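Local structure of sulfite dehydrogenase (Paracoccus pantotrophus, 2XTS) at residues F18-A21 against V22-P26; N54-I58 against H59-G63; R181-M185 against E186-D190; I277-K281 against G282-I286; V351-K355 against D356-A360. The protein serves as the molybdenum-cofactor subunit of the sulfane dehydrogenase SoxCD, a molybdo-heme enzyme that oxidises protein-bound sulfur. All blocks are in the same frame, centred on the assembly; numbering follows the deposited sequence.

The five local contacts do not touch. Contacts 1, 2 and 4 all meet the second subunit. Contact 1 of one subunit meets contact 2 of the other: V22 O accepts a hydrogen bond from N54 of the second subunit. Within one chain the centres of these two contacts lie about 28 Å apart. Contacts 2 and 4 come closest, with nearest atoms about 5 Å apart. Contacts 3 and 4 sit on opposite sides of the chain's centre, about 47 Å between centres. None belongs to the active site. The side chains of T56 in contact 2 and F183 in contact 3 lie about 7 and 9 Å from the bound molybdopterin, and L358 in contact 5 is about 12 Å from the cobalt ion.

Contact 1 of 5, residues F18-A21 against V22-P26; sequences FGEA and VDAHP
A type I beta turn runs from A21 to A24, and a histidine-carboxylate hydrogen bond joins E20 to H25 just outside it. The turn is closed by A24 N, which donates to A21 O at 3.3 Å. The donor stands above the carbonyl plane, 60° out of it, and so misses the lone pairs. V22 and D23 form the two corners. D23 OD1 comes back to within 3.3 Å of A21 CB.

The side-chain bond is the shorter one. H25 NE2 donates to E20 OE2 at 2.8 Å and meets that oxygen on its syn side. A weak second branch goes from H25 NE2 to E20 OE1 at 3.4 Å. The carboxylate lies at the edge of the imidazole, and the two planes are 73° apart. The glutamate chain is extended beyond CG (chi2 -173°), which carries the carboxylate out to the ring. A24 CB sits beside this bond, 3.9 Å from E20 OE2.

A water adds a further link: H25 N donates to it at 2.9 Å, and it gives a weak bond to A21 O. E20 OE1 also forms a salt bridge with K205 of the second subunit. That lysine probably helps to keep the carboxylate ionised.

The contact is at the surface, away from the annotated sites. V22 and D23 pack on Y41 of the second subunit, and F18 meets F99 of a cytochrome chain edge-to-face. The whole turn lies in the loop between helix 6-9 and strand 52-53, which rests on the second subunit.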
# COMPACT_ATOMS: atom_id res chain seq x y z
N PHE A 18 -5.45 25.59 14.18
CA PHE A 18 -5.66 24.74 13.02
C PHE A 18 -4.43 23.91 12.71
O PHE A 18 -3.29 24.37 12.87
CB PHE A 18 -5.91 25.55 11.75
CG PHE A 18 -7.16 26.38 11.75
CD1 PHE A 18 -8.33 25.95 12.33
CD2 PHE A 18 -7.15 27.58 11.11
CE1 PHE A 18 -9.47 26.73 12.27
CE2 PHE A 18 -8.28 28.37 11.04
CZ PHE A 18 -9.43 27.95 11.62
N GLY A 19 -4.67 22.70 12.20
CA GLY A 19 -3.68 21.92 11.49
C GLY A 19 -3.62 22.35 10.02
O GLY A 19 -4.20 23.36 9.63
N GLU A 20 -2.97 21.55 9.18
CA GLU A 20 -2.89 21.85 7.74
C GLU A 20 -4.22 21.61 7.01
O GLU A 20 -5.02 20.74 7.35
CB GLU A 20 -1.81 21.01 7.06
CG GLU A 20 -0.38 21.33 7.51
CD GLU A 20 0.63 20.57 6.67
OE1 GLU A 20 0.89 19.40 6.99
OE2 GLU A 20 1.12 21.12 5.66
N ALA A 21 -4.42 22.38 5.95
CA ALA A 21 -5.61 22.28 5.13
C ALA A 21 -5.61 21.07 4.21
O ALA A 21 -4.56 20.48 3.95
CB ALA A 21 -5.74 23.55 4.32
N VAL A 22 -6.78 20.74 3.69
CA VAL A 22 -6.92 19.59 2.80
C VAL A 22 -6.33 19.78 1.41
O VAL A 22 -6.28 18.84 0.61
CB VAL A 22 -8.38 19.14 2.61
CG1 VAL A 22 -9.01 18.71 3.94
CG2 VAL A 22 -9.19 20.20 1.89
N ASP A 23 -5.94 21.00 1.08
CA ASP A 23 -5.31 21.26 -0.19
C ASP A 23 -3.78 21.37 -0.10
O ASP A 23 -3.15 21.71 -1.09
CB ASP A 23 -5.96 22.49 -0.86
CG ASP A 23 -5.74 23.78 -0.11
OD1 ASP A 23 -5.37 23.76 1.09
OD2 ASP A 23 -6.02 24.84 -0.73
N ALA A 24 -3.18 21.03 1.05
CA ALA A 24 -1.77 21.30 1.26
C ALA A 24 -0.89 20.31 0.51
O ALA A 24 0.19 20.69 0.04
CB ALA A 24 -1.43 21.24 2.73
N HIS A 25 -1.32 19.05 0.38
CA HIS A 25 -0.44 18.00 -0.17
C HIS A 25 -1.22 17.06 -1.08
O HIS A 25 -1.84 16.10 -0.62
CB HIS A 25 0.18 17.20 0.98
CG HIS A 25 0.93 18.05 1.95
ND1 HIS A 25 2.12 18.66 1.62
CD2 HIS A 25 0.64 18.43 3.21
CE1 HIS A 25 2.54 19.37 2.66
NE2 HIS A 25 1.66 19.24 3.64
N PRO A 26 -1.20 17.34 -2.40
CA PRO A 26 -1.94 16.48 -3.30
C PRO A 26 -1.47 15.02 -3.32
O PRO A 26 -2.28 14.12 -3.56
CB PRO A 26 -1.77 17.18 -4.65
CG PRO A 26 -1.66 18.60 -4.30
CD PRO A 26 -0.80 18.59 -3.05
O HOH W 1 -3.49 18.01 1.94

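Contact 2 of 5, residues N54-I58 against H59-G63; sequences NFTPI and HALEG
P57 meets H59, A60 and L61 where the chain folds back in a buried loop. The backbone bonds come first. A60 N donates to P57 O at 3.0 Å, with the donor 43° out of the carbonyl plane. This closes a tight four-residue turn. Overlapping it, P57 is the centre of an inverse gamma turn, marked by a weak bond from I58 N to T56 O. A water donates to both I58 O, at 2.6 Å, and L61 O, at 2.7 Å, and so bridges the turn to the residues after it.

L61 makes two contacts: its CG lies against the P57 carbonyl oxygen at 3.4 Å, and its CD1 touches T56 CG2 at 3.9 Å. The leucine and threonine side chains cross at about a right angle.

The imidazole of H59 forms a third group. CG lies between the backbone N and the carbonyl carbon (chi1 65°), which brings the ring back beside the proline. H59 CE1 is 3.6 Å from P57 CB. A60 CB covers one face of the ring, 4.0 Å above its centre. The outer nitrogen, NE2, donates to G194 O of a cytochrome chain. With an alanine here, P57 and A60 would probably lose the ring they both pack on, and the G194 carbonyl of the cytochrome its donor.

Backbone bonds and a water hold the turn. The ring packs by carbon on its own loop while NE2 is spent on the cytochrome chain, so the turn is tied to the partner protein.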
# COMPACT_ATOMS: atom_id res chain seq x y z
N ASN A 54 19.31 -1.84 -2.55
CA ASN A 54 19.04 -1.19 -1.28
C ASN A 54 18.03 -2.03 -0.51
O ASN A 54 17.65 -3.10 -0.99
CB ASN A 54 18.66 0.29 -1.45
CG ASN A 54 17.34 0.50 -2.15
OD1 ASN A 54 16.43 -0.30 -2.02
ND2 ASN A 54 17.20 1.64 -2.85
N PHE A 55 17.66 -1.61 0.70
CA PHE A 55 17.01 -2.51 1.63
C PHE A 55 15.73 -1.91 2.20
O PHE A 55 15.72 -0.77 2.65
CB PHE A 55 17.98 -2.81 2.79
CG PHE A 55 19.22 -3.54 2.37
CD1 PHE A 55 20.34 -2.84 1.97
CD2 PHE A 55 19.23 -4.92 2.33
CE1 PHE A 55 21.47 -3.51 1.51
CE2 PHE A 55 20.37 -5.59 1.91
CZ PHE A 55 21.47 -4.89 1.50
N THR A 56 14.66 -2.70 2.17
CA THR A 56 13.38 -2.29 2.75
C THR A 56 13.49 -2.23 4.28
O THR A 56 14.08 -3.12 4.87
CB THR A 56 12.30 -3.36 2.43
OG1 THR A 56 12.25 -3.58 1.02
CG2 THR A 56 10.93 -2.97 2.95
N PRO A 57 12.90 -1.20 4.92
CA PRO A 57 12.96 -1.06 6.38
C PRO A 57 12.00 -2.00 7.09
O PRO A 57 11.15 -1.55 7.85
CB PRO A 57 12.59 0.40 6.61
CG PRO A 57 11.69 0.72 5.50
CD PRO A 57 12.27 -0.01 4.30
N ILE A 58 12.19 -3.31 6.91
CA ILE A 58 11.29 -4.29 7.50
C ILE A 58 11.32 -4.34 9.03
O ILE A 58 10.45 -4.90 9.61
CB ILE A 58 11.51 -5.70 6.91
CG1 ILE A 58 12.93 -6.22 7.16
CG2 ILE A 58 11.13 -5.74 5.42
CD1 ILE A 58 13.07 -7.71 6.98
N HIS A 59 12.34 -3.78 9.68
CA HIS A 59 12.33 -3.67 11.13
C HIS A 59 11.18 -2.82 11.64
O HIS A 59 10.70 -3.04 12.73
CB HIS A 59 13.65 -3.10 11.60
CG HIS A 59 13.90 -1.70 11.16
ND1 HIS A 59 14.04 -1.36 9.83
CD2 HIS A 59 14.12 -0.56 11.87
CE1 HIS A 59 14.28 -0.07 9.73
NE2 HIS A 59 14.34 0.44 10.95
N ALA A 60 10.79 -1.81 10.86
CA ALA A 60 9.84 -0.79 11.33
C ALA A 60 8.44 -0.98 10.82
O ALA A 60 7.52 -0.36 11.32
CB ALA A 60 10.34 0.60 10.94
N LEU A 61 8.27 -1.83 9.83
CA LEU A 61 6.97 -2.07 9.22
C LEU A 61 6.16 -3.07 10.04
O LEU A 61 6.69 -3.82 10.83
CB LEU A 61 7.13 -2.54 7.78
CG LEU A 61 7.87 -1.60 6.84
CD1 LEU A 61 8.10 -2.27 5.50
CD2 LEU A 61 7.23 -0.22 6.67
N GLU A 62 4.86 -3.09 9.80
CA GLU A 62 3.95 -4.10 10.34
C GLU A 62 3.06 -4.62 9.21
O GLU A 62 3.17 -4.20 8.05
CB GLU A 62 3.12 -3.56 11.54
CG GLU A 62 3.55 -4.10 12.89
CD GLU A 62 3.15 -5.52 13.16
OE1 GLU A 62 3.50 -6.00 14.26
OE2 GLU A 62 2.51 -6.17 12.32
N GLY A 63 2.22 -5.58 9.53
CA GLY A 63 1.32 -6.12 8.53
C GLY A 63 2.10 -6.84 7.46
O GLY A 63 3.10 -7.51 7.76
O HOH W 2 8.00 -5.80 9.47

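Contact 3 of 5, residues R181-M185 against E186-D190; sequences RSFPM and EKVMD
M185 and V188 bury the most surface in this contact, at the step from a strand into a helix. M185 is the first helical residue. Its CG lies anti to the backbone N (chi1 -162°), and bends at the next two torsions fold the sulfur back onto the helix. SD comes to 4.0 Å from V188 CG1. M185 CG also meets M189 CG at 4.0 Å. The methionine crosses both partners obliquely. Its carbonyl takes a regular helical bond, with M189 N donating to M185 O at 3.0 Å nearly along the C=O axis.

The other methyl of V188, CG2, packs 3.7 Å from F183 CB, on the strand, and 3.6 Å from P184 O. P184 stands at the N-cap position of the helix. Its carbonyl is shared by two weak bonds, from K187 N at 3.1 Å and V188 N at 3.3 Å.

The step joins strand 181-184, the edge strand, within this chain, of the mixed sheet of the molybdopterin-binding domain, to helix 185-191. The short axes run at 80° to each other and pass 6.6 Å apart. The chain therefore turns sharply, and V188 reaches back to the strand it has left.

V188 and F183 both also touch L169 on the neighbouring strand 168-173. V188 packs further on L153 and L157 of helix 153-160. K187 directs its end away from the contact, where NZ forms a salt bridge with D191 and the side chain a cation-pi contact with W218.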
# COMPACT_ATOMS: atom_id res chain seq x y z
N ARG A 181 16.14 -13.46 -18.75
CA ARG A 181 15.99 -14.70 -18.02
C ARG A 181 15.07 -15.65 -18.78
O ARG A 181 14.09 -15.23 -19.39
CB ARG A 181 15.42 -14.47 -16.60
CG ARG A 181 16.40 -13.85 -15.61
CD ARG A 181 17.61 -14.72 -15.37
NE ARG A 181 17.33 -16.03 -14.83
CZ ARG A 181 17.29 -16.38 -13.56
NH1 ARG A 181 17.50 -15.51 -12.59
NH2 ARG A 181 17.06 -17.63 -13.24
N SER A 182 15.38 -16.94 -18.66
CA SER A 182 14.62 -18.02 -19.28
C SER A 182 13.64 -18.68 -18.32
O SER A 182 13.99 -18.98 -17.17
CB SER A 182 15.57 -19.08 -19.78
OG SER A 182 16.53 -18.54 -20.67
N PHE A 183 12.42 -18.93 -18.79
CA PHE A 183 11.36 -19.54 -17.99
C PHE A 183 10.83 -20.78 -18.71
O PHE A 183 10.56 -20.72 -19.90
CB PHE A 183 10.16 -18.59 -17.90
CG PHE A 183 10.39 -17.32 -17.18
CD1 PHE A 183 11.10 -16.30 -17.75
CD2 PHE A 183 9.81 -17.10 -15.94
CE1 PHE A 183 11.28 -15.10 -17.07
CE2 PHE A 183 9.96 -15.89 -15.28
CZ PHE A 183 10.71 -14.90 -15.83
N PRO A 184 10.58 -21.87 -17.98
CA PRO A 184 9.84 -22.97 -18.61
C PRO A 184 8.40 -22.57 -18.89
O PRO A 184 7.78 -21.89 -18.08
CB PRO A 184 9.91 -24.07 -17.56
CG PRO A 184 10.03 -23.38 -16.29
CD PRO A 184 10.77 -22.12 -16.54
N MET A 185 7.85 -23.04 -20.00
CA MET A 185 6.51 -22.63 -20.40
C MET A 185 5.45 -23.02 -19.36
O MET A 185 4.49 -22.31 -19.17
CB MET A 185 6.15 -23.23 -21.77
CG MET A 185 4.99 -22.57 -22.51
SD MET A 185 5.14 -20.77 -22.76
CE MET A 185 6.75 -20.62 -23.48
N GLU A 186 5.66 -24.10 -18.61
CA GLU A 186 4.69 -24.48 -17.58
C GLU A 186 4.49 -23.39 -16.52
O GLU A 186 3.38 -23.13 -16.09
CB GLU A 186 5.10 -25.78 -16.90
CG GLU A 186 4.04 -26.31 -15.94
CD GLU A 186 4.43 -27.60 -15.24
OE1 GLU A 186 5.57 -28.10 -15.41
OE2 GLU A 186 3.59 -28.12 -14.49
N LYS A 187 5.56 -22.73 -16.13
CA LYS A 187 5.43 -21.65 -15.16
C LYS A 187 4.76 -20.43 -15.78
O LYS A 187 3.88 -19.82 -15.18
CB LYS A 187 6.80 -21.28 -14.59
CG LYS A 187 6.78 -20.07 -13.62
CD LYS A 187 5.96 -20.33 -12.38
CE LYS A 187 6.09 -19.22 -11.34
NZ LYS A 187 5.16 -19.37 -10.19
N VAL A 188 5.21 -20.07 -16.97
CA VAL A 188 4.63 -18.95 -17.70
C VAL A 188 3.11 -19.06 -17.77
O VAL A 188 2.40 -18.09 -17.56
CB VAL A 188 5.21 -18.91 -19.16
CG1 VAL A 188 4.47 -17.91 -20.04
CG2 VAL A 188 6.72 -18.63 -19.15
N MET A 189 2.64 -20.25 -18.14
CA MET A 189 1.23 -20.49 -18.35
C MET A 189 0.44 -20.64 -17.07
O MET A 189 -0.80 -20.63 -17.11
CB MET A 189 1.06 -21.74 -19.22
CG MET A 189 1.56 -21.55 -20.63
SD MET A 189 0.80 -20.19 -21.53
CE MET A 189 -0.84 -20.83 -21.87
N ASP A 190 1.12 -20.78 -15.93
CA ASP A 190 0.48 -20.94 -14.62
C ASP A 190 0.10 -19.55 -14.07
O ASP A 190 -1.06 -19.16 -14.18
CB ASP A 190 1.42 -21.73 -13.70
CG ASP A 190 0.87 -21.92 -12.29
OD1 ASP A 190 -0.24 -21.44 -11.97
OD2 ASP A 190 1.61 -22.53 -11.48

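Contact 4 of 5, residues I277-K281 against G282-I286; sequences IRHGK and GPLVI
I277, H279 and L284 form the tight part of this contact, where a loop leads into a strand. I277 CD1 touches L284 CD2 at 3.7 Å, and the two side chains cross at about a right angle. L284 offers its other methyl to the histidine: CD1 sits at the edge of the imidazole, near its plane, 3.7 Å from H279 NE2. I277 CG2 covers one face of the ring, 3.6 Å above it and offset toward the rim. H279 CG lies between the backbone N and the carbonyl carbon (chi1 57°). This places ND1 within reach of G280 O, to which it donates at 3.2 Å. Replacing this histidine by an alanine would probably leave the methyls of I277 and L284 facing a gap and the G280 carbonyl without this donor.

The far end is looser. K281 is exposed, and of its side chain CB is the part that touches G282. G280 and G282 have backbone angles that a side chain would not tolerate. A CB on G282 would lie only 2.4 Å from K281 O. Here the second subunit reaches loop and strand alike: K281 O and P283 O each accept a hydrogen bond from R108 of that subunit, which also packs on H279.

In the fold, the loop follows strand 265-270 and enters strand 282-291 of the dimerisation domain. That strand lies between 265-270 and 325-333. L284 packs on I331 and I277 on W333, both of strand 325-333.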
# COMPACT_ATOMS: atom_id res chain seq x y z
N ILE A 277 14.79 -3.19 22.93
CA ILE A 277 13.77 -3.10 23.96
C ILE A 277 14.18 -2.00 24.92
O ILE A 277 15.15 -2.17 25.66
CB ILE A 277 13.61 -4.42 24.73
CG1 ILE A 277 13.43 -5.59 23.77
CG2 ILE A 277 12.44 -4.30 25.71
CD1 ILE A 277 13.45 -6.94 24.48
N ARG A 278 13.52 -0.85 24.88
CA ARG A 278 13.86 0.28 25.75
C ARG A 278 12.86 0.46 26.88
O ARG A 278 13.05 1.33 27.72
CB ARG A 278 13.92 1.59 24.95
CG ARG A 278 14.96 1.65 23.85
CD ARG A 278 15.01 3.09 23.35
NE ARG A 278 16.17 3.43 22.52
CZ ARG A 278 16.18 3.49 21.19
NH1 ARG A 278 15.11 3.17 20.47
NH2 ARG A 278 17.28 3.86 20.57
N HIS A 279 11.79 -0.32 26.88
CA HIS A 279 10.70 -0.08 27.80
C HIS A 279 10.72 -0.91 29.07
O HIS A 279 9.80 -0.81 29.90
CB HIS A 279 9.34 -0.23 27.10
CG HIS A 279 9.12 -1.55 26.43
ND1 HIS A 279 9.21 -2.77 27.09
CD2 HIS A 279 8.72 -1.84 25.17
CE1 HIS A 279 8.92 -3.74 26.23
NE2 HIS A 279 8.62 -3.20 25.07
N GLY A 280 11.76 -1.72 29.24
CA GLY A 280 11.91 -2.46 30.49
C GLY A 280 11.21 -3.80 30.47
O GLY A 280 10.78 -4.31 29.42
N LYS A 281 11.10 -4.40 31.65
CA LYS A 281 10.50 -5.72 31.81
C LYS A 281 8.99 -5.67 31.62
O LYS A 281 8.41 -4.59 31.72
CB LYS A 281 10.82 -6.25 33.21
CG LYS A 281 12.30 -6.16 33.52
CD LYS A 281 12.61 -6.81 34.83
CE LYS A 281 14.08 -6.72 35.14
NZ LYS A 281 14.52 -5.33 35.42
N GLY A 282 8.39 -6.82 31.32
CA GLY A 282 6.94 -6.94 31.23
C GLY A 282 6.51 -7.31 29.82
O GLY A 282 7.29 -7.84 29.02
N PRO A 283 5.25 -7.02 29.48
CA PRO A 283 4.71 -7.34 28.16
C PRO A 283 5.61 -6.90 27.00
O PRO A 283 6.08 -5.76 26.96
CB PRO A 283 3.41 -6.57 28.12
CG PRO A 283 2.99 -6.52 29.56
CD PRO A 283 4.24 -6.37 30.34
N LEU A 284 5.81 -7.80 26.06
CA LEU A 284 6.65 -7.57 24.89
C LEU A 284 6.01 -8.25 23.71
O LEU A 284 5.68 -9.44 23.78
CB LEU A 284 8.04 -8.17 25.13
CG LEU A 284 9.09 -8.02 24.04
CD1 LEU A 284 9.51 -6.58 23.85
CD2 LEU A 284 10.29 -8.88 24.36
N VAL A 285 5.86 -7.51 22.61
CA VAL A 285 5.39 -8.08 21.35
C VAL A 285 6.58 -8.57 20.53
O VAL A 285 7.52 -7.83 20.25
CB VAL A 285 4.61 -7.03 20.54
CG1 VAL A 285 4.29 -7.59 19.13
CG2 VAL A 285 3.34 -6.58 21.31
N ILE A 286 6.55 -9.85 20.18
CA ILE A 286 7.44 -10.39 19.16
C ILE A 286 6.66 -10.39 17.85
O ILE A 286 5.59 -10.99 17.77
CB ILE A 286 7.95 -11.82 19.50
CG1 ILE A 286 8.74 -11.75 20.83
CG2 ILE A 286 8.74 -12.39 18.33
CD1 ILE A 286 9.25 -13.07 21.32

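Contact 5 of 5, residues V351-K355 against D356-A360; sequences VQPTK and DALRA. With GOL (glycerol), chain H.
P353 and L358 cross at a slant at the start of helix 355-362, with the ring atom P353 CG against the leucine branch point L358 CG at 3.6 Å. P353 CB meets A357 CB at 4.2 Å. T354 is the N-cap. Its OG1 lies between the backbone N and the carbonyl carbon (chi1 63°), which turns it toward the helix to accept from A357 N at 2.9 Å. T354 O accepts from L358 N at 3.1 Å.

K355 and R359 run side by side, pointing the same way, with K355 CB over one face of the guanidinium, offset toward its rim. D356 OD1 lies at the guanidinium edge, in its plane. There R359 NH2 forms a salt bridge with it at 2.9 Å. A glycerol, probably from the crystallisation liquor, takes two N-H groups of the first turn: K355 N donates to O1 at 2.9 Å and D356 N to O2 at 3.2 Å.

In the conformer described, K355 NZ and R359 NH1 both form salt bridges with E388 OE2; K355 NZ also bonds to E127 O and R359 NH1 to W128 O. E388 probably draws the two basic ends together, and D356 holds the guanidinium from its edge.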
# COMPACT_ATOMS: atom_id res chain seq x y z
N VAL A 351 9.91 -27.32 6.60
CA VAL A 351 10.24 -26.58 7.80
C VAL A 351 11.55 -25.83 7.55
O VAL A 351 12.57 -26.42 7.18
CB VAL A 351 10.42 -27.51 9.00
CG1 VAL A 351 10.76 -26.69 10.25
CG2 VAL A 351 9.17 -28.38 9.19
N GLN A 352 11.50 -24.52 7.71
CA GLN A 352 12.67 -23.68 7.57
C GLN A 352 13.88 -24.27 8.30
O GLN A 352 13.83 -24.50 9.49
CB GLN A 352 12.37 -22.27 8.09
CG GLN A 352 13.46 -21.27 7.80
CD GLN A 352 13.22 -19.93 8.50
OE1 GLN A 352 12.21 -19.74 9.17
NE2 GLN A 352 14.15 -19.00 8.33
N PRO A 353 15.01 -24.45 7.58
CA PRO A 353 16.19 -25.06 8.19
C PRO A 353 17.06 -24.07 8.94
O PRO A 353 17.00 -22.86 8.68
CB PRO A 353 16.95 -25.60 6.97
CG PRO A 353 16.66 -24.63 5.90
CD PRO A 353 15.19 -24.29 6.13
N THR A 354 17.93 -24.58 9.80
CA THR A 354 18.99 -23.75 10.35
C THR A 354 20.05 -23.44 9.30
O THR A 354 20.18 -24.14 8.29
CB THR A 354 19.69 -24.42 11.54
OG1 THR A 354 20.34 -25.63 11.11
CG2 THR A 354 18.72 -24.69 12.67
N LYS A 355 20.83 -22.40 9.56
CA LYS A 355 21.99 -22.06 8.72
C LYS A 355 22.94 -23.25 8.64
O LYS A 355 23.45 -23.61 7.57
CB LYS A 355 22.73 -20.82 9.26
CG LYS A 355 21.91 -19.54 9.36
CD LYS A 355 22.71 -18.40 10.00
CE LYS A 355 23.50 -17.67 8.91
NZ LYS A 355 24.28 -16.45 9.34
N ASP A 356 23.19 -23.88 9.78
CA ASP A 356 24.08 -25.03 9.81
C ASP A 356 23.54 -26.20 8.99
O ASP A 356 24.30 -26.88 8.32
CB ASP A 356 24.31 -25.48 11.25
CG ASP A 356 25.28 -24.60 12.00
OD1 ASP A 356 26.05 -23.87 11.35
OD2 ASP A 356 25.30 -24.67 13.25
N ALA A 357 22.23 -26.43 9.03
CA ALA A 357 21.65 -27.52 8.23
C ALA A 357 21.83 -27.25 6.73
O ALA A 357 22.10 -28.16 5.94
CB ALA A 357 20.16 -27.74 8.56
N LEU A 358 21.66 -25.99 6.34
CA LEU A 358 21.91 -25.60 4.95
C LEU A 358 23.36 -25.78 4.54
O LEU A 358 23.64 -26.36 3.50
CB LEU A 358 21.47 -24.17 4.70
CG LEU A 358 19.96 -23.96 4.59
CD1 LEU A 358 19.66 -22.47 4.73
CD2 LEU A 358 19.45 -24.47 3.28
N ARG A 359 24.27 -25.28 5.37
CA ARG A 359 25.70 -25.35 5.07
C ARG A 359 26.24 -26.79 5.06
O ARG A 359 27.16 -27.09 4.31
CB ARG A 359 26.52 -24.47 6.02
CG ARG A 359 26.29 -23.02 5.81
CD ARG A 359 27.23 -22.13 6.56
NE ARG A 359 27.06 -22.19 8.01
CZ ARG A 359 26.96 -21.16 8.85
NH1 ARG A 359 27.01 -19.91 8.42
NH2 ARG A 359 26.83 -21.40 10.14
N ALA A 360 25.61 -27.69 5.81
CA ALA A 360 26.02 -29.10 5.81
C ALA A 360 25.87 -29.69 4.41
O ALA A 360 26.59 -30.62 4.04
CB ALA A 360 25.21 -29.90 6.84
C1 GOL H . 20.68 -21.21 13.33
O1 GOL H . 20.28 -20.95 11.97
C2 GOL H . 22.15 -21.67 13.54
O2 GOL H . 22.52 -22.74 12.66
C3 GOL H . 23.13 -20.53 13.31
O3 GOL H . 22.97 -19.53 14.28